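Local structure of regulatory protein RecX (Lactobacillus salivarius, 3E3V) at residues A[14-19]-A[49-54]; A[88-93]-A[98-103]; A[137-142]-A[158-163]. The protein probably modulates the activity of the recombinase RecA, the chain here being the helical part that carries its three tandem three-helix domains. All blocks are in the same frame, centred on the assembly; numbering follows the deposited sequence.

Contact 1: A[14-19]-A[49-54]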
# COMPACT_ATOMS: atom_id res chain seq x y z
N ALA A 14 -27.28 -25.53 5.11
CA ALA A 14 -27.06 -24.74 3.91
C ALA A 14 -27.28 -23.26 4.19
O ALA A 14 -27.00 -22.41 3.35
CB ALA A 14 -28.00 -25.20 2.80
N ASP A 15 -27.78 -22.95 5.38
CA ASP A 15 -28.02 -21.57 5.77
C ASP A 15 -26.71 -20.98 6.26
O ASP A 15 -26.61 -19.77 6.50
CB ASP A 15 -29.05 -21.50 6.90
CG ASP A 15 -28.52 -22.07 8.20
OD1 ASP A 15 -28.28 -23.29 8.27
OD2 ASP A 15 -28.34 -21.28 9.15
N ASP A 16 -25.70 -21.84 6.39
CA ASP A 16 -24.38 -21.43 6.84
C ASP A 16 -23.69 -20.69 5.70
O ASP A 16 -23.20 -19.58 5.87
CB ASP A 16 -23.56 -22.67 7.22
CG ASP A 16 -22.50 -22.37 8.25
OD1 ASP A 16 -21.56 -23.18 8.39
OD2 ASP A 16 -22.60 -21.32 8.93
N ILE A 17 -23.64 -21.34 4.54
CA ILE A 17 -23.01 -20.76 3.36
C ILE A 17 -23.76 -19.48 2.98
O ILE A 17 -23.17 -18.52 2.47
CB ILE A 17 -23.05 -21.78 2.20
CG1 ILE A 17 -22.38 -23.08 2.65
CG2 ILE A 17 -22.35 -21.23 0.98
CD1 ILE A 17 -22.49 -24.22 1.65
N SER A 18 -25.05 -19.46 3.25
CA SER A 18 -25.90 -18.32 2.94
C SER A 18 -25.53 -17.12 3.80
O SER A 18 -25.36 -16.01 3.30
CB SER A 18 -27.36 -18.69 3.17
OG SER A 18 -28.19 -17.55 3.02
N LYS A 19 -25.44 -17.33 5.11
CA LYS A 19 -25.08 -16.25 6.01
C LYS A 19 -23.67 -15.76 5.64
O LYS A 19 -23.36 -14.58 5.78
CB LYS A 19 -25.10 -16.72 7.47
CG LYS A 19 -26.47 -17.20 7.95
CD LYS A 19 -26.44 -17.66 9.40
CE LYS A 19 -26.76 -16.51 10.36
NZ LYS A 19 -28.17 -16.04 10.19
N GLU A 49 -13.86 -23.58 7.53
CA GLU A 49 -12.96 -23.47 6.38
C GLU A 49 -13.52 -24.19 5.17
O GLU A 49 -13.20 -23.87 4.02
CB GLU A 49 -11.59 -24.05 6.73
CG GLU A 49 -10.51 -23.01 6.96
CD GLU A 49 -10.90 -21.99 8.01
OE1 GLU A 49 -11.13 -22.39 9.17
OE2 GLU A 49 -10.97 -20.79 7.68
N ASP A 50 -14.36 -25.19 5.42
CA ASP A 50 -14.98 -25.97 4.36
C ASP A 50 -15.82 -25.03 3.51
O ASP A 50 -15.80 -25.09 2.28
CB ASP A 50 -15.89 -27.05 4.97
CG ASP A 50 -15.28 -27.71 6.19
OD1 ASP A 50 -15.10 -27.01 7.22
OD2 ASP A 50 -14.98 -28.92 6.13
N TYR A 51 -16.55 -24.15 4.19
CA TYR A 51 -17.44 -23.20 3.54
C TYR A 51 -16.80 -21.87 3.14
O TYR A 51 -17.16 -21.29 2.11
CB TYR A 51 -18.65 -22.96 4.45
CG TYR A 51 -19.36 -24.24 4.84
CD1 TYR A 51 -19.83 -25.13 3.86
CD2 TYR A 51 -19.57 -24.58 6.18
CE1 TYR A 51 -20.48 -26.30 4.21
CE2 TYR A 51 -20.23 -25.75 6.54
CZ TYR A 51 -20.68 -26.61 5.54
OH TYR A 51 -21.33 -27.78 5.88
N ILE A 52 -15.87 -21.37 3.95
CA ILE A 52 -15.20 -20.11 3.64
C ILE A 52 -14.54 -20.20 2.27
O ILE A 52 -14.66 -19.29 1.45
CB ILE A 52 -14.11 -19.79 4.69
CG1 ILE A 52 -14.78 -19.34 6.00
CG2 ILE A 52 -13.18 -18.71 4.17
CD1 ILE A 52 -13.80 -18.97 7.09
N SER A 53 -13.86 -21.32 2.03
CA SER A 53 -13.18 -21.54 0.77
C SER A 53 -14.14 -21.54 -0.41
O SER A 53 -13.81 -21.04 -1.49
CB SER A 53 -12.44 -22.87 0.81
OG SER A 53 -11.89 -23.15 -0.46
N GLU A 54 -15.33 -22.10 -0.22
CA GLU A 54 -16.33 -22.15 -1.28
C GLU A 54 -16.78 -20.72 -1.59
O GLU A 54 -16.87 -20.32 -2.75
CB GLU A 54 -17.53 -23.00 -0.85
CG GLU A 54 -18.56 -23.23 -1.94
CD GLU A 54 -19.83 -23.89 -1.42
OE1 GLU A 54 -19.72 -24.91 -0.69
OE2 GLU A 54 -20.94 -23.39 -1.72
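I17 and Y51 form the middle of a surface contact that sets the N-terminal part of helix 14-29 against the first turns of helix 49-61, where segment 49-54 belongs to the first three-helix domain of this all-helical chain. The segment axes approach to 9.9 Å at a crossing angle of -48°, and the nearest backbone pair is I17 and Y51, with CA atoms 6.1 Å apart. The isoleucine supplies the apolar part: I17 CG1 lies 3.5 Å from Y51 CD1, and its terminal methyl, I17 CD1, rests 3.6 Å from the same ring carbon. On the CD2 side of the ring stands a carboxylate, with D16 OD1 3.3 Å from Y51 CD2; the carboxylate and ring planes are 78° apart. D16 gets there because its CG is anti to the backbone N (chi1 -154°). E54, on an extended chain, brings OE1 to 3.7 Å from I17 CD1 and OE2 to the same distance from I17 CG2. At the start of helix 49-61, E49 is salt-bridged back to R43 of the preceding loop. I17 thus meets both the ring of Y51 and the carboxylate of E54, and between these segments the carboxylates of D16 and E54 touch only carbon.

Contact 2: A[88-93]-A[98-103]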
# COMPACT_ATOMS: atom_id res chain seq x y z
N VAL A 88 7.31 1.34 2.50
CA VAL A 88 6.25 1.45 3.49
C VAL A 88 4.93 1.03 2.84
O VAL A 88 4.10 0.36 3.46
CB VAL A 88 6.15 2.89 4.07
CG1 VAL A 88 4.92 3.00 4.98
CG2 VAL A 88 7.41 3.20 4.91
N ILE A 89 4.74 1.41 1.59
CA ILE A 89 3.52 1.04 0.88
C ILE A 89 3.43 -0.49 0.88
O ILE A 89 2.36 -1.06 1.09
CB ILE A 89 3.53 1.59 -0.57
CG1 ILE A 89 3.42 3.13 -0.52
CG2 ILE A 89 2.38 1.00 -1.38
CD1 ILE A 89 3.72 3.84 -1.85
N LYS A 90 4.57 -1.14 0.67
CA LYS A 90 4.63 -2.59 0.62
C LYS A 90 4.30 -3.26 1.95
O LYS A 90 3.55 -4.24 1.98
CB LYS A 90 6.01 -3.06 0.14
CG LYS A 90 6.09 -4.58 -0.10
CD LYS A 90 7.52 -5.07 -0.39
CE LYS A 90 7.56 -6.58 -0.58
NZ LYS A 90 6.95 -7.32 0.59
N LEU A 91 4.86 -2.76 3.05
CA LEU A 91 4.57 -3.36 4.34
C LEU A 91 3.11 -3.10 4.71
O LEU A 91 2.51 -3.88 5.44
CB LEU A 91 5.52 -2.84 5.42
CG LEU A 91 5.43 -1.44 6.03
CD1 LEU A 91 4.29 -1.37 7.06
CD2 LEU A 91 6.76 -1.13 6.72
N ASN A 92 2.53 -2.01 4.21
CA ASN A 92 1.12 -1.75 4.51
C ASN A 92 0.31 -2.83 3.79
O ASN A 92 -0.63 -3.41 4.34
CB ASN A 92 0.69 -0.35 4.05
CG ASN A 92 1.25 0.75 4.92
OD1 ASN A 92 1.59 0.52 6.07
ND2 ASN A 92 1.35 1.95 4.38
N LEU A 93 0.69 -3.09 2.54
CA LEU A 93 0.04 -4.13 1.74
C LEU A 93 0.20 -5.50 2.43
O LEU A 93 -0.76 -6.28 2.48
CB LEU A 93 0.66 -4.17 0.34
CG LEU A 93 0.25 -2.99 -0.55
CD1 LEU A 93 1.15 -2.89 -1.78
CD2 LEU A 93 -1.20 -3.17 -0.95
N ILE A 98 -1.70 -9.08 1.49
CA ILE A 98 -1.32 -9.14 0.08
C ILE A 98 0.00 -9.89 -0.11
O ILE A 98 0.99 -9.61 0.58
CB ILE A 98 -1.19 -7.71 -0.52
CG1 ILE A 98 -2.54 -6.99 -0.47
CG2 ILE A 98 -0.67 -7.78 -1.95
CD1 ILE A 98 -3.63 -7.65 -1.30
N ASP A 99 0.01 -10.84 -1.04
CA ASP A 99 1.21 -11.62 -1.33
C ASP A 99 2.33 -10.69 -1.75
O ASP A 99 2.08 -9.68 -2.41
CB ASP A 99 0.93 -12.62 -2.45
CG ASP A 99 -0.19 -13.60 -2.11
OD1 ASP A 99 -0.03 -14.37 -1.14
OD2 ASP A 99 -1.23 -13.59 -2.82
N ASP A 100 3.56 -11.02 -1.38
CA ASP A 100 4.71 -10.19 -1.73
C ASP A 100 4.76 -10.00 -3.24
O ASP A 100 5.05 -8.91 -3.73
CB ASP A 100 6.02 -10.84 -1.27
CG ASP A 100 6.17 -10.86 0.23
OD1 ASP A 100 5.96 -9.81 0.87
OD2 ASP A 100 6.51 -11.94 0.78
N ASN A 101 4.46 -11.07 -3.96
CA ASN A 101 4.47 -11.05 -5.42
C ASN A 101 3.45 -10.06 -5.98
O ASN A 101 3.74 -9.31 -6.92
CB ASN A 101 4.19 -12.46 -5.95
CG ASN A 101 4.27 -12.54 -7.46
OD1 ASN A 101 3.36 -12.10 -8.16
ND2 ASN A 101 5.37 -13.09 -7.96
N ILE A 102 2.26 -10.04 -5.40
CA ILE A 102 1.22 -9.13 -5.85
C ILE A 102 1.56 -7.68 -5.52
O ILE A 102 1.31 -6.78 -6.32
CB ILE A 102 -0.14 -9.52 -5.25
CG1 ILE A 102 -0.60 -10.83 -5.89
CG2 ILE A 102 -1.15 -8.40 -5.45
CD1 ILE A 102 -1.91 -11.35 -5.36
N ALA A 103 2.13 -7.45 -4.34
CA ALA A 103 2.51 -6.11 -3.92
C ALA A 103 3.59 -5.57 -4.87
O ALA A 103 3.52 -4.44 -5.35
CB ALA A 103 3.05 -6.14 -2.48
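K90 and D100 make the polar half of this contact: K90 NZ donates to D100 OD1 over 2.7 Å, a salt bridge in which the ammonium sits above the carboxylate plane, 37° out of it. The lysine runs extended from its backbone and bends only at the last torsion (chi4 -54°), which turns NZ to the aspartate, and on the way K90 CG passes 4.2 Å from A103 CB. The apolar half belongs to L93. L93 CD1 packs 3.8 Å from A103 CB, and L93 CB lies 4.1 Å from I98 CB. The backbones are also joined directly, I98 N donating to L93 O over 3.1 Å at an N-H...O angle of 159°, which helps to place the chain just before helix 100-107. With alanine at position K90, the D100 carboxylate would probably lose its charged mate and one flank of A103 its cover. Farther out, K90 also touches E104 and L107 of helix 100-107, while its carbonyl accepts a bond from S94 OG. Within the second three-helix domain, helices 86-94 and 100-107 therefore meet across a short connection, and helix 67-81 backs them, Y74 touching L93 and D67 touching I98.

Contact 3: A[137-142]-A[158-163]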
# COMPACT_ATOMS: atom_id res chain seq x y z
N ASN A 137 24.55 18.66 7.45
CA ASN A 137 23.56 18.27 8.46
C ASN A 137 22.16 18.33 7.88
O ASN A 137 21.29 17.56 8.26
CB ASN A 137 23.65 19.18 9.69
CG ASN A 137 24.89 18.93 10.52
OD1 ASN A 137 25.19 19.67 11.45
ND2 ASN A 137 25.62 17.87 10.19
N LYS A 138 21.96 19.27 6.96
CA LYS A 138 20.67 19.45 6.33
C LYS A 138 20.31 18.22 5.49
O LYS A 138 19.24 17.64 5.66
CB LYS A 138 20.70 20.69 5.45
CG LYS A 138 19.35 21.12 4.92
CD LYS A 138 19.49 22.21 3.86
CE LYS A 138 20.14 23.47 4.39
NZ LYS A 138 20.34 24.49 3.32
N GLN A 139 21.21 17.82 4.60
CA GLN A 139 20.98 16.65 3.74
C GLN A 139 20.84 15.35 4.52
O GLN A 139 20.07 14.47 4.14
CB GLN A 139 22.09 16.51 2.71
CG GLN A 139 22.19 17.70 1.77
CD GLN A 139 22.83 17.34 0.45
OE1 GLN A 139 23.81 16.58 0.40
NE2 GLN A 139 22.29 17.88 -0.64
N ASN A 140 21.59 15.23 5.62
CA ASN A 140 21.51 14.03 6.45
C ASN A 140 20.08 13.88 6.99
O ASN A 140 19.50 12.79 6.94
CB ASN A 140 22.48 14.11 7.63
CG ASN A 140 23.93 13.99 7.21
OD1 ASN A 140 24.29 13.10 6.43
ND2 ASN A 140 24.77 14.87 7.73
N LYS A 141 19.53 14.97 7.52
CA LYS A 141 18.17 14.94 8.05
C LYS A 141 17.17 14.61 6.95
O LYS A 141 16.24 13.85 7.17
CB LYS A 141 17.80 16.29 8.68
CG LYS A 141 18.51 16.62 9.99
CD LYS A 141 18.09 18.01 10.47
CE LYS A 141 18.65 18.37 11.84
NZ LYS A 141 20.13 18.28 11.85
N ILE A 142 17.36 15.18 5.77
CA ILE A 142 16.44 14.92 4.66
C ILE A 142 16.52 13.46 4.20
O ILE A 142 15.49 12.81 4.02
CB ILE A 142 16.70 15.90 3.47
CG1 ILE A 142 16.36 17.34 3.90
CG2 ILE A 142 15.84 15.53 2.28
CD1 ILE A 142 16.80 18.41 2.92
N THR A 158 19.09 10.61 -6.08
CA THR A 158 18.59 11.34 -7.24
C THR A 158 17.78 12.55 -6.76
O THR A 158 17.82 13.62 -7.37
CB THR A 158 17.71 10.41 -8.10
OG1 THR A 158 18.50 9.29 -8.50
CG2 THR A 158 17.19 11.14 -9.36
N ILE A 159 17.05 12.39 -5.66
CA ILE A 159 16.27 13.49 -5.10
C ILE A 159 17.22 14.60 -4.62
O ILE A 159 16.98 15.78 -4.88
CB ILE A 159 15.41 13.02 -3.90
CG1 ILE A 159 14.25 12.16 -4.41
CG2 ILE A 159 14.92 14.22 -3.10
CD1 ILE A 159 13.55 11.34 -3.31
N ILE A 160 18.29 14.20 -3.94
CA ILE A 160 19.30 15.13 -3.44
C ILE A 160 19.96 15.90 -4.59
O ILE A 160 20.23 17.10 -4.46
CB ILE A 160 20.39 14.39 -2.63
CG1 ILE A 160 19.78 13.75 -1.39
CG2 ILE A 160 21.50 15.36 -2.23
CD1 ILE A 160 19.11 14.73 -0.46
N GLN A 161 20.24 15.21 -5.69
CA GLN A 161 20.87 15.86 -6.85
C GLN A 161 19.88 16.88 -7.41
O GLN A 161 20.26 17.98 -7.81
CB GLN A 161 21.22 14.81 -7.92
CG GLN A 161 21.70 15.38 -9.26
CD GLN A 161 22.12 14.29 -10.25
OE1 GLN A 161 21.70 13.13 -10.14
NE2 GLN A 161 22.94 14.66 -11.24
N GLU A 162 18.60 16.51 -7.40
CA GLU A 162 17.54 17.37 -7.90
C GLU A 162 17.38 18.61 -7.04
O GLU A 162 17.25 19.72 -7.55
CB GLU A 162 16.22 16.59 -7.93
CG GLU A 162 15.32 16.94 -9.09
CD GLU A 162 15.99 16.65 -10.42
OE1 GLU A 162 16.47 15.51 -10.60
OE2 GLU A 162 16.02 17.56 -11.28
N LEU A 163 17.37 18.41 -5.72
CA LEU A 163 17.22 19.49 -4.76
C LEU A 163 18.33 20.53 -4.87
O LEU A 163 18.07 21.73 -4.77
CB LEU A 163 17.21 18.94 -3.33
CG LEU A 163 16.95 19.94 -2.20
CD1 LEU A 163 15.47 20.29 -2.15
CD2 LEU A 163 17.41 19.35 -0.87
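Q139 reaches across from helix 135-148 to I160 of helix 153-165, two helices of the third three-helix domain that run in broadly opposed directions but well inclined to each other: the segment axes lie 137° apart in direction and 11.5 Å apart at closest approach. Leaving the backbone, the glutamine's CB heads for the partner helix, and CG lies anti to the carbonyl carbon (chi1 -62°). CB and CG themselves meet no atom of segment 158-163 closely; beyond CG the chain is extended (chi2 -156°), which carries the amide over to the isoleucine. There all three heavy atoms of the amide end come near one methyl: Q139 CD lies 3.6 Å from I160 CG2, Q139 OE1 lies 3.7 Å from it, and Q139 NE2 comes to 3.1 Å of that same carbon. The last distance is short for nitrogen against a methyl, so the exact rotation of the amide deserves caution.

One turn later on the same helix, I142 adds purely apolar contact. I142 CD1 meets L163 CD2 tip to tip at 4.0 Å, and I142 CG2 lies 4.3 Å from I160 CD1, so that this isoleucine faces two residues of the opposing helix. Helix 112-129 lies against the pair, A123 and L126 touching I142 and E124 touching L163, while K143 touches I160 from helix 135-148 itself. The seam is thus aliphatic around I142 and edged by an amide at Q139. Its cohesion across these segments probably comes largely from shape and from removing methyl groups from water, with the polar end of Q139 lying against carbon.

The three contacts follow one another along the chain, each joining a different pair of helices. Contact 2 is buried, and its centre lies about 6 Å from the centre of the chain; contact 3 is partly buried, and contact 1 is at the surface. Contacts 1 and 3 have centres about 55 Å apart, on opposite sides of that centre, and contact 2 lies about 28 Å and 27 Å from them, centre to centre, in keeping with an elongated chain. Chemistry varies with place: contact 2 alone combines a salt bridge and a backbone hydrogen bond with its aliphatic packing, contact 1 mixes an aromatic ring with carboxylates, and contact 3 is chiefly aliphatic with an amide at its margin.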